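PDB 5X9Q: putative cytidylyltransferase, which probably transfers the adenylyl group of ATP to D-glycero-beta-D-manno-heptose 1-phosphate, giving ADP-D-glycero-beta-D-manno-heptose and diphosphate. Local coordinates for residues Phe17-Leu27 / Ala98-Phe109; Leu34-Phe45 / Leu62-Asn71. All coordinates share one frame; numbering follows the deposited sequence.

From the N terminus, residues 17-27 run through a 3-10 turn into helix 24-30 and meet residues 98-109, so contact 1 closes a loop that holds strands 38-43 and 65-71 and the helices between. Contact 2 is nested inside that loop: strand 38-43 goes out, helix 50-62 returns, and strand 65-71 lies down beside the first, parallel to it. The chain then passes helix 90-98 and comes back as strand 105-109, which lies on the other side of strand 65-71 from strand 38-43, where V107 O meets V70 N at 2.7 Å. Contact 2 thus builds the middle of the parallel sheet, while contact 1 lays the N-terminal segment along its outer strand.

Contact 1 (Phe17-Leu27 / Ala98-Phe109); sequences FERKLITRDAL and AALECVDWVVGF
K20 is the long peg of this contact. With its chain extended beyond CG, it threads between the end of helix 90-98 and the turn leading into strand 105-109, CG passing D104 O at 3.2 Å. At the far end NZ donates to A98 O and, at 2.8 Å, to V103 O, and it also lies close to L100 O; these main-chain oxygens gather around the buried ammonium group. E101, next in that loop, pairs with R19 of the second subunit. With CG between the backbone N and the carbonyl carbon (chi1 52°), the F17 ring turns one face to A99, whose CB sits over its centre in a CH-pi contact, 3.9 Å from the centroid, while A98 CB fills the dip between the F17 ring and L21 CD2.

Farther along, the two backbones run together for one bridge. V106 N donates to K20 O at 2.9 Å from above the carbonyl plane, and I22 N returns an almost straight bond to V106 O. V107 CG2 is the next bump: it sits in the notch where I22 CG2 and L27 CD2 converge, each at 3.4 Å. Helix 24-30 is N-capped by T23, whose OG1 accepts from A26 N. From the first residue of the helix, R24 bends at chi3 (-44°) and brings the edge of its guanidinium to F109 CB; NH2 forms a salt bridge with E111, while NH1 is hydrogen-bonded to S116. Together these contacts lay an N-terminal extension along the outer strand of a Rossmann-like nucleotidyltransferase sheet.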
loop_
_atom_site.group_PDB
_atom_site.type_symbol
_atom_site.label_atom_id
_atom_site.label_comp_id
_atom_site.label_asym_id
_atom_site.label_seq_id
_atom_site.Cartn_x
_atom_site.Cartn_y
_atom_site.Cartn_z
ATOM N N PHE A 17 -8.670 0.556 -8.359
ATOM C CA PHE A 17 -7.658 -0.481 -8.342
ATOM C C PHE A 17 -8.279 -1.862 -8.407
ATOM O O PHE A 17 -7.595 -2.840 -8.704
ATOM C CB PHE A 17 -6.794 -0.341 -7.093
ATOM C CG PHE A 17 -7.586 -0.258 -5.798
ATOM C CD1 PHE A 17 -8.197 -1.377 -5.254
ATOM C CD2 PHE A 17 -7.678 0.948 -5.109
ATOM C CE1 PHE A 17 -8.904 -1.297 -4.065
ATOM C CE2 PHE A 17 -8.366 1.040 -3.911
ATOM C CZ PHE A 17 -8.991 -0.083 -3.386
ATOM N N GLU A 18 -9.584 -1.938 -8.170
ATOM C CA GLU A 18 -10.294 -3.211 -8.219
ATOM C C GLU A 18 -10.279 -3.851 -9.612
ATOM O O GLU A 18 -10.725 -4.986 -9.778
ATOM C CB GLU A 18 -11.737 -3.035 -7.741
ATOM C CG GLU A 18 -11.891 -3.003 -6.229
ATOM C CD GLU A 18 -13.239 -2.466 -5.791
ATOM O OE1 GLU A 18 -14.183 -2.488 -6.609
ATOM O OE2 GLU A 18 -13.354 -2.021 -4.631
ATOM N N ARG A 19 -9.770 -3.130 -10.607
ATOM C CA ARG A 19 -9.719 -3.656 -11.961
ATOM C C ARG A 19 -8.739 -4.839 -11.983
ATOM O O ARG A 19 -8.758 -5.646 -12.910
ATOM C CB ARG A 19 -9.430 -2.538 -12.964
ATOM C CG ARG A 19 -8.050 -1.917 -12.820
ATOM C CD ARG A 19 -7.867 -0.752 -13.779
ATOM N NE ARG A 19 -6.529 -0.175 -13.687
ATOM C CZ ARG A 19 -6.163 0.720 -12.776
ATOM N NH1 ARG A 19 -7.035 1.146 -11.873
ATOM N NH2 ARG A 19 -4.923 1.194 -12.768
ATOM N N LYS A 20 -7.884 -4.936 -10.960
ATOM C CA LYS A 20 -6.918 -6.009 -10.878
ATOM C C LYS A 20 -7.374 -7.351 -10.336
ATOM O O LYS A 20 -6.680 -8.353 -10.528
ATOM C CB LYS A 20 -5.757 -5.481 -10.053
ATOM C CG LYS A 20 -5.214 -4.196 -10.566
ATOM C CD LYS A 20 -4.036 -3.751 -9.748
ATOM C CE LYS A 20 -3.622 -2.343 -10.136
ATOM N NZ LYS A 20 -2.455 -1.863 -9.313
ATOM N N LEU A 21 -8.518 -7.365 -9.657
ATOM C CA LEU A 21 -9.061 -8.594 -9.098
ATOM C C LEU A 21 -9.601 -9.431 -10.245
ATOM O O LEU A 21 -10.485 -8.991 -10.980
ATOM C CB LEU A 21 -10.174 -8.286 -8.097
ATOM C CG LEU A 21 -9.882 -7.182 -7.077
ATOM C CD1 LEU A 21 -11.160 -6.747 -6.376
ATOM C CD2 LEU A 21 -8.843 -7.643 -6.068
ATOM N N ILE A 22 -9.105 -10.637 -10.382
ATOM C CA ILE A 22 -9.489 -11.491 -11.461
ATOM C C ILE A 22 -9.628 -12.950 -11.040
ATOM O O ILE A 22 -9.042 -13.385 -10.090
ATOM C CB ILE A 22 -8.453 -11.347 -12.579
ATOM C CG1 ILE A 22 -8.803 -12.170 -13.764
ATOM C CG2 ILE A 22 -7.096 -11.849 -12.177
ATOM C CD1 ILE A 22 -8.215 -11.594 -15.011
ATOM N N THR A 23 -10.432 -13.692 -11.760
ATOM C CA THR A 23 -10.603 -15.111 -11.477
ATOM C C THR A 23 -9.578 -15.958 -12.222
ATOM O O THR A 23 -9.073 -15.560 -13.272
ATOM C CB THR A 23 -12.017 -15.594 -11.848
ATOM O OG1 THR A 23 -12.180 -15.561 -13.272
ATOM C CG2 THR A 23 -13.070 -14.706 -11.202
ATOM N N ARG A 24 -9.275 -17.128 -11.672
ATOM C CA ARG A 24 -8.316 -18.032 -12.279
ATOM C C ARG A 24 -8.644 -18.268 -13.759
ATOM O O ARG A 24 -7.740 -18.262 -14.605
ATOM C CB ARG A 24 -8.246 -19.359 -11.514
ATOM C CG ARG A 24 -7.440 -20.397 -12.285
ATOM C CD ARG A 24 -7.352 -21.769 -11.632
ATOM N NE ARG A 24 -7.091 -21.703 -10.198
ATOM C CZ ARG A 24 -6.632 -22.730 -9.487
ATOM N NH1 ARG A 24 -6.339 -23.882 -10.092
ATOM N NH2 ARG A 24 -6.425 -22.591 -8.185
ATOM N N ASP A 25 -9.927 -18.466 -14.073
ATOM C CA ASP A 25 -10.339 -18.742 -15.457
ATOM C C ASP A 25 -10.044 -17.545 -16.354
ATOM O O ASP A 25 -9.470 -17.684 -17.441
ATOM C CB ASP A 25 -11.833 -19.079 -15.540
ATOM C CG ASP A 25 -12.141 -20.508 -15.133
ATOM O OD1 ASP A 25 -11.272 -21.387 -15.322
ATOM O OD2 ASP A 25 -13.264 -20.749 -14.636
ATOM N N ALA A 26 -10.420 -16.364 -15.885
ATOM C CA ALA A 26 -10.162 -15.152 -16.639
ATOM C C ALA A 26 -8.659 -14.912 -16.815
ATOM O O ALA A 26 -8.212 -14.580 -17.907
ATOM C CB ALA A 26 -10.798 -13.977 -15.953
ATOM N N LEU A 27 -7.874 -15.138 -15.767
ATOM C CA LEU A 27 -6.435 -14.926 -15.872
ATOM C C LEU A 27 -5.858 -15.936 -16.852
ATOM O O LEU A 27 -4.930 -15.623 -17.601
ATOM C CB LEU A 27 -5.742 -15.023 -14.512
ATOM C CG LEU A 27 -4.226 -14.785 -14.567
ATOM C CD1 LEU A 27 -3.886 -13.418 -15.187
ATOM C CD2 LEU A 27 -3.595 -14.901 -13.196
ATOM N N ALA A 98 -4.376 -4.979 -4.479
ATOM C CA ALA A 98 -4.710 -4.354 -5.749
ATOM C C ALA A 98 -4.459 -2.848 -5.718
ATOM O O ALA A 98 -4.192 -2.239 -6.753
ATOM C CB ALA A 98 -6.156 -4.649 -6.126
ATOM N N ALA A 99 -4.503 -2.257 -4.529
ATOM C CA ALA A 99 -4.304 -0.816 -4.378
ATOM C C ALA A 99 -2.854 -0.439 -4.614
ATOM O O ALA A 99 -2.528 0.747 -4.754
ATOM C CB ALA A 99 -4.750 -0.351 -3.002
ATOM N N LEU A 100 -1.993 -1.448 -4.668
ATOM C CA LEU A 100 -0.561 -1.231 -4.815
ATOM C C LEU A 100 -0.164 -0.909 -6.253
ATOM O O LEU A 100 -0.621 -1.551 -7.208
ATOM C CB LEU A 100 0.193 -2.473 -4.340
ATOM C CG LEU A 100 0.007 -2.738 -2.849
ATOM C CD1 LEU A 100 0.655 -4.048 -2.435
ATOM C CD2 LEU A 100 0.578 -1.551 -2.057
ATOM N N GLU A 101 0.707 0.082 -6.394
ATOM C CA GLU A 101 1.178 0.499 -7.704
ATOM C C GLU A 101 1.874 -0.623 -8.455
ATOM O O GLU A 101 1.734 -0.740 -9.665
ATOM C CB GLU A 101 2.145 1.675 -7.592
ATOM C CG GLU A 101 2.565 2.189 -8.966
ATOM C CD GLU A 101 3.359 3.474 -8.903
ATOM O OE1 GLU A 101 3.974 3.749 -7.845
ATOM O OE2 GLU A 101 3.337 4.236 -9.900
ATOM N N CYS A 102 2.650 -1.434 -7.751
ATOM C CA CYS A 102 3.476 -2.398 -8.463
ATOM C C CYS A 102 2.755 -3.672 -8.874
ATOM O O CYS A 102 3.277 -4.408 -9.698
ATOM C CB CYS A 102 4.699 -2.754 -7.626
ATOM S SG CYS A 102 4.316 -3.582 -6.092
ATOM N N VAL A 103 1.563 -3.928 -8.339
ATOM C CA VAL A 103 0.828 -5.169 -8.608
ATOM C C VAL A 103 -0.046 -4.997 -9.837
ATOM O O VAL A 103 -0.727 -3.982 -9.961
ATOM C CB VAL A 103 -0.099 -5.590 -7.396
ATOM C CG1 VAL A 103 -1.013 -6.757 -7.784
ATOM C CG2 VAL A 103 0.694 -5.968 -6.162
ATOM N N ASP A 104 -0.059 -5.961 -10.746
ATOM C CA ASP A 104 -0.966 -5.847 -11.892
ATOM C C ASP A 104 -2.228 -6.692 -11.747
ATOM O O ASP A 104 -3.312 -6.255 -12.113
ATOM C CB ASP A 104 -0.254 -6.240 -13.183
ATOM C CG ASP A 104 0.924 -5.342 -13.469
ATOM O OD1 ASP A 104 0.702 -4.208 -13.963
ATOM O OD2 ASP A 104 2.069 -5.749 -13.163
ATOM N N TRP A 105 -2.103 -7.890 -11.192
ATOM C CA TRP A 105 -3.248 -8.788 -11.116
ATOM C C TRP A 105 -3.249 -9.508 -9.785
ATOM O O TRP A 105 -2.213 -9.975 -9.336
ATOM C CB TRP A 105 -3.237 -9.814 -12.269
ATOM C CG TRP A 105 -3.201 -9.178 -13.644
ATOM C CD1 TRP A 105 -2.117 -9.082 -14.492
ATOM C CD2 TRP A 105 -4.281 -8.514 -14.307
ATOM N NE1 TRP A 105 -2.475 -8.418 -15.638
ATOM C CE2 TRP A 105 -3.795 -8.059 -15.551
ATOM C CE3 TRP A 105 -5.622 -8.271 -13.975
ATOM C CZ2 TRP A 105 -4.599 -7.365 -16.457
ATOM C CZ3 TRP A 105 -6.417 -7.584 -14.879
ATOM C CH2 TRP A 105 -5.905 -7.145 -16.105
ATOM N N VAL A 106 -4.417 -9.602 -9.159
ATOM C CA VAL A 106 -4.553 -10.337 -7.903
ATOM C C VAL A 106 -5.582 -11.462 -8.092
ATOM O O VAL A 106 -6.725 -11.207 -8.502
ATOM C CB VAL A 106 -4.979 -9.412 -6.732
ATOM C CG1 VAL A 106 -4.957 -10.169 -5.408
ATOM C CG2 VAL A 106 -4.058 -8.170 -6.669
ATOM N N VAL A 107 -5.151 -12.696 -7.815
ATOM C CA VAL A 107 -5.975 -13.901 -7.979
ATOM C C VAL A 107 -6.065 -14.682 -6.677
ATOM O O VAL A 107 -5.043 -14.916 -6.026
ATOM C CB VAL A 107 -5.388 -14.859 -9.021
ATOM C CG1 VAL A 107 -6.200 -16.134 -9.066
ATOM C CG2 VAL A 107 -5.396 -14.224 -10.345
ATOM N N GLY A 108 -7.266 -15.089 -6.285
ATOM C CA GLY A 108 -7.405 -15.968 -5.129
ATOM C C GLY A 108 -7.280 -17.438 -5.501
ATOM O O GLY A 108 -7.615 -17.814 -6.621
ATOM N N PHE A 109 -6.844 -18.283 -4.567
ATOM C CA PHE A 109 -6.882 -19.724 -4.787
ATOM C C PHE A 109 -7.288 -20.414 -3.500
ATOM O O PHE A 109 -7.012 -19.914 -2.417
ATOM C CB PHE A 109 -5.535 -20.266 -5.292
ATOM C CG PHE A 109 -4.402 -20.082 -4.329
ATOM C CD1 PHE A 109 -3.685 -18.881 -4.294
ATOM C CD2 PHE A 109 -4.042 -21.106 -3.462
ATOM C CE1 PHE A 109 -2.626 -18.702 -3.395
ATOM C CE2 PHE A 109 -2.984 -20.945 -2.560
ATOM C CZ PHE A 109 -2.272 -19.730 -2.525
#

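Contact 2 (Leu34-Phe45 / Leu62-Asn71); sequences LPAPVVFTNGVF and LGACLIVGVN
V39 straddles C65 and I67: its N donates to C65 O, and its O accepts from I67 N at 2.7 Å. A bond from A64 N to P37 O precedes it. The same alternation continues as T41 N reaches I67 O, T41 O takes G69 N at 2.6 Å, and G43 N reaches G69 O. A weak bond from N71 N to G43 O ends the ladder.

On one face, I67 CD1 touches both V38 CG1 (3.8 Å) and L34 CD1 (3.9 Å), which lie to the same side of it. The F40 ring crosses I67 at about a right angle, and its CZ comes within 4.0 Å of G69 CA, a residue with no side chain to meet it. On the other face, V39 CG1 meets L66 CD1, T41 and V68 lie side by side, and F45 CE2 presses on V68 CG1 at 3.5 Å.

Outside this shell, strands 125-129 and 105-109 flank the pair, and H52 meets the F45 ring. The same chi1 (-163°) that turns T41 CG2 toward V68 puts OG1 within hydrogen-bonding range of Y55 OH and V127 O. With main-chain groups bonded along the ladder, mainly apolar side chains can fill both faces, and the buried T41 hydroxyl is satisfied.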
loop_
_atom_site.group_PDB
_atom_site.type_symbol
_atom_site.label_atom_id
_atom_site.label_comp_id
_atom_site.label_asym_id
_atom_site.label_seq_id
_atom_site.Cartn_x
_atom_site.Cartn_y
_atom_site.Cartn_z
ATOM N N LEU A 34 -0.412 -11.438 -21.923
ATOM C CA LEU A 34 0.381 -10.735 -20.919
ATOM C C LEU A 34 1.815 -10.498 -21.419
ATOM O O LEU A 34 2.355 -11.290 -22.190
ATOM C CB LEU A 34 0.380 -11.515 -19.598
ATOM C CG LEU A 34 -0.957 -11.594 -18.836
ATOM C CD1 LEU A 34 -0.806 -12.332 -17.519
ATOM C CD2 LEU A 34 -1.519 -10.189 -18.557
ATOM N N PRO A 35 2.424 -9.374 -21.007
ATOM C CA PRO A 35 3.797 -9.024 -21.389
ATOM C C PRO A 35 4.813 -9.953 -20.720
ATOM O O PRO A 35 4.731 -10.190 -19.512
ATOM C CB PRO A 35 3.966 -7.594 -20.862
ATOM C CG PRO A 35 2.611 -7.149 -20.448
ATOM C CD PRO A 35 1.834 -8.365 -20.111
ATOM N N ALA A 36 5.761 -10.480 -21.481
ATOM C CA ALA A 36 6.783 -11.316 -20.882
ATOM C C ALA A 36 7.880 -10.400 -20.347
ATOM O O ALA A 36 8.073 -9.313 -20.869
ATOM C CB ALA A 36 7.310 -12.298 -21.893
ATOM N N PRO A 37 8.564 -10.796 -19.267
ATOM C CA PRO A 37 8.351 -11.999 -18.454
ATOM C C PRO A 37 7.280 -11.783 -17.395
ATOM O O PRO A 37 7.212 -10.718 -16.772
ATOM C CB PRO A 37 9.721 -12.227 -17.803
ATOM C CG PRO A 37 10.333 -10.876 -17.727
ATOM C CD PRO A 37 9.784 -10.068 -18.867
ATOM N N VAL A 38 6.444 -12.794 -17.198
ATOM C CA VAL A 38 5.393 -12.743 -16.207
ATOM C C VAL A 38 5.896 -13.201 -14.848
ATOM O O VAL A 38 6.484 -14.282 -14.716
ATOM C CB VAL A 38 4.210 -13.596 -16.642
ATOM C CG1 VAL A 38 3.137 -13.627 -15.561
ATOM C CG2 VAL A 38 3.662 -13.063 -17.973
ATOM N N VAL A 39 5.685 -12.358 -13.842
ATOM C CA VAL A 39 6.152 -12.648 -12.495
ATOM C C VAL A 39 4.982 -13.053 -11.587
ATOM O O VAL A 39 3.886 -12.452 -11.615
ATOM C CB VAL A 39 6.895 -11.451 -11.913
ATOM C CG1 VAL A 39 7.623 -11.844 -10.648
ATOM C CG2 VAL A 39 7.914 -10.949 -12.924
ATOM N N PHE A 40 5.211 -14.093 -10.793
ATOM C CA PHE A 40 4.184 -14.585 -9.900
ATOM C C PHE A 40 4.694 -14.642 -8.491
ATOM O O PHE A 40 5.865 -14.968 -8.270
ATOM C CB PHE A 40 3.706 -15.976 -10.310
ATOM C CG PHE A 40 2.616 -16.513 -9.427
ATOM C CD1 PHE A 40 2.909 -17.167 -8.233
ATOM C CD2 PHE A 40 1.294 -16.350 -9.787
ATOM C CE1 PHE A 40 1.904 -17.634 -7.417
ATOM C CE2 PHE A 40 0.273 -16.826 -8.968
ATOM C CZ PHE A 40 0.581 -17.461 -7.785
ATOM N N THR A 41 3.811 -14.308 -7.543
ATOM C CA THR A 41 4.054 -14.574 -6.138
ATOM C C THR A 41 2.736 -14.866 -5.398
ATOM O O THR A 41 1.659 -14.545 -5.877
ATOM C CB THR A 41 4.771 -13.398 -5.472
ATOM O OG1 THR A 41 5.334 -13.845 -4.235
ATOM C CG2 THR A 41 3.800 -12.249 -5.187
ATOM N N ASN A 42 2.821 -15.444 -4.212
ATOM C CA ASN A 42 1.630 -15.762 -3.464
ATOM C C ASN A 42 1.837 -15.520 -1.984
ATOM O O ASN A 42 2.981 -15.447 -1.513
ATOM C CB ASN A 42 1.195 -17.211 -3.674
ATOM C CG ASN A 42 2.234 -18.206 -3.203
ATOM O OD1 ASN A 42 2.032 -18.883 -2.204
ATOM N ND2 ASN A 42 3.330 -18.329 -3.946
ATOM N N GLY A 43 0.727 -15.374 -1.260
ATOM C CA GLY A 43 0.804 -15.170 0.175
ATOM C C GLY A 43 -0.541 -14.920 0.823
ATOM O O GLY A 43 -1.582 -14.828 0.174
ATOM N N VAL A 44 -0.528 -14.821 2.139
ATOM C CA VAL A 44 -1.752 -14.538 2.852
ATOM C C VAL A 44 -1.984 -13.028 2.813
ATOM O O VAL A 44 -3.075 -12.555 2.477
ATOM C CB VAL A 44 -1.692 -15.075 4.301
ATOM C CG1 VAL A 44 -2.951 -14.704 5.022
ATOM C CG2 VAL A 44 -1.513 -16.608 4.260
ATOM N N PHE A 45 -0.920 -12.295 3.124
ATOM C CA PHE A 45 -0.930 -10.849 3.158
ATOM C C PHE A 45 -2.057 -10.336 4.060
ATOM O O PHE A 45 -2.817 -9.455 3.638
ATOM C CB PHE A 45 -1.071 -10.286 1.740
ATOM C CG PHE A 45 0.065 -10.659 0.821
ATOM C CD1 PHE A 45 1.286 -10.024 0.914
ATOM C CD2 PHE A 45 -0.101 -11.623 -0.150
ATOM C CE1 PHE A 45 2.334 -10.357 0.066
ATOM C CE2 PHE A 45 0.942 -11.954 -1.008
ATOM C CZ PHE A 45 2.157 -11.323 -0.893
ATOM N N LEU A 62 11.640 -7.219 -11.606
ATOM C CA LEU A 62 12.262 -8.351 -12.291
ATOM C C LEU A 62 11.586 -8.660 -13.612
ATOM O O LEU A 62 12.186 -9.306 -14.469
ATOM C CB LEU A 62 12.227 -9.616 -11.419
ATOM C CG LEU A 62 13.002 -9.640 -10.104
ATOM C CD1 LEU A 62 12.697 -10.940 -9.366
ATOM C CD2 LEU A 62 14.498 -9.517 -10.384
ATOM N N GLY A 63 10.369 -8.161 -13.818
ATOM C CA GLY A 63 9.613 -8.586 -14.982
ATOM C C GLY A 63 8.778 -7.457 -15.531
ATOM O O GLY A 63 9.010 -6.319 -15.173
ATOM N N ALA A 64 7.841 -7.762 -16.424
ATOM C CA ALA A 64 6.972 -6.751 -17.021
ATOM C C ALA A 64 5.554 -6.795 -16.434
ATOM O O ALA A 64 4.692 -5.983 -16.757
ATOM C CB ALA A 64 6.919 -6.932 -18.517
ATOM N N CYS A 65 5.302 -7.767 -15.582
ATOM C CA CYS A 65 3.944 -8.035 -15.173
ATOM C C CYS A 65 3.960 -8.812 -13.859
ATOM O O CYS A 65 4.687 -9.805 -13.739
ATOM C CB CYS A 65 3.247 -8.819 -16.285
ATOM S SG CYS A 65 1.640 -9.337 -15.861
ATOM N N LEU A 66 3.183 -8.378 -12.872
ATOM C CA LEU A 66 3.232 -9.040 -11.583
ATOM C C LEU A 66 1.876 -9.522 -11.142
ATOM O O LEU A 66 0.959 -8.723 -10.933
ATOM C CB LEU A 66 3.802 -8.116 -10.520
ATOM C CG LEU A 66 3.783 -8.697 -9.104
ATOM C CD1 LEU A 66 4.617 -9.986 -9.001
ATOM C CD2 LEU A 66 4.211 -7.659 -8.038
ATOM N N ILE A 67 1.786 -10.835 -10.941
ATOM C CA ILE A 67 0.574 -11.479 -10.462
ATOM C C ILE A 67 0.773 -11.949 -9.025
ATOM O O ILE A 67 1.787 -12.574 -8.701
ATOM C CB ILE A 67 0.193 -12.687 -11.367
ATOM C CG1 ILE A 67 0.150 -12.267 -12.836
ATOM C CG2 ILE A 67 -1.116 -13.309 -10.919
ATOM C CD1 ILE A 67 -0.219 -13.381 -13.784
ATOM N N VAL A 68 -0.191 -11.652 -8.159
ATOM C CA VAL A 68 -0.147 -12.111 -6.773
ATOM C C VAL A 68 -1.299 -13.094 -6.486
ATOM O O VAL A 68 -2.465 -12.802 -6.753
ATOM C CB VAL A 68 -0.214 -10.928 -5.808
ATOM C CG1 VAL A 68 0.047 -11.393 -4.391
ATOM C CG2 VAL A 68 0.817 -9.869 -6.219
ATOM N N GLY A 69 -0.960 -14.283 -5.997
ATOM C CA GLY A 69 -1.953 -15.265 -5.595
ATOM C C GLY A 69 -2.261 -15.162 -4.111
ATOM O O GLY A 69 -1.353 -15.086 -3.266
ATOM N N VAL A 70 -3.541 -15.151 -3.774
ATOM C CA VAL A 70 -3.909 -14.926 -2.374
ATOM C C VAL A 70 -4.753 -16.063 -1.804
ATOM O O VAL A 70 -5.855 -16.348 -2.296
ATOM C CB VAL A 70 -4.659 -13.609 -2.217
ATOM C CG1 VAL A 70 -5.042 -13.391 -0.764
ATOM C CG2 VAL A 70 -3.792 -12.471 -2.731
ATOM N N ASN A 71 -4.225 -16.715 -0.775
ATOM C CA ASN A 71 -4.940 -17.804 -0.121
ATOM C C ASN A 71 -6.357 -17.396 0.293
ATOM O O ASN A 71 -6.543 -16.388 0.994
ATOM C CB ASN A 71 -4.164 -18.265 1.118
ATOM C CG ASN A 71 -2.757 -18.713 0.794
ATOM O OD1 ASN A 71 -1.872 -17.893 0.500
ATOM N ND2 ASN A 71 -2.524 -20.016 0.892
#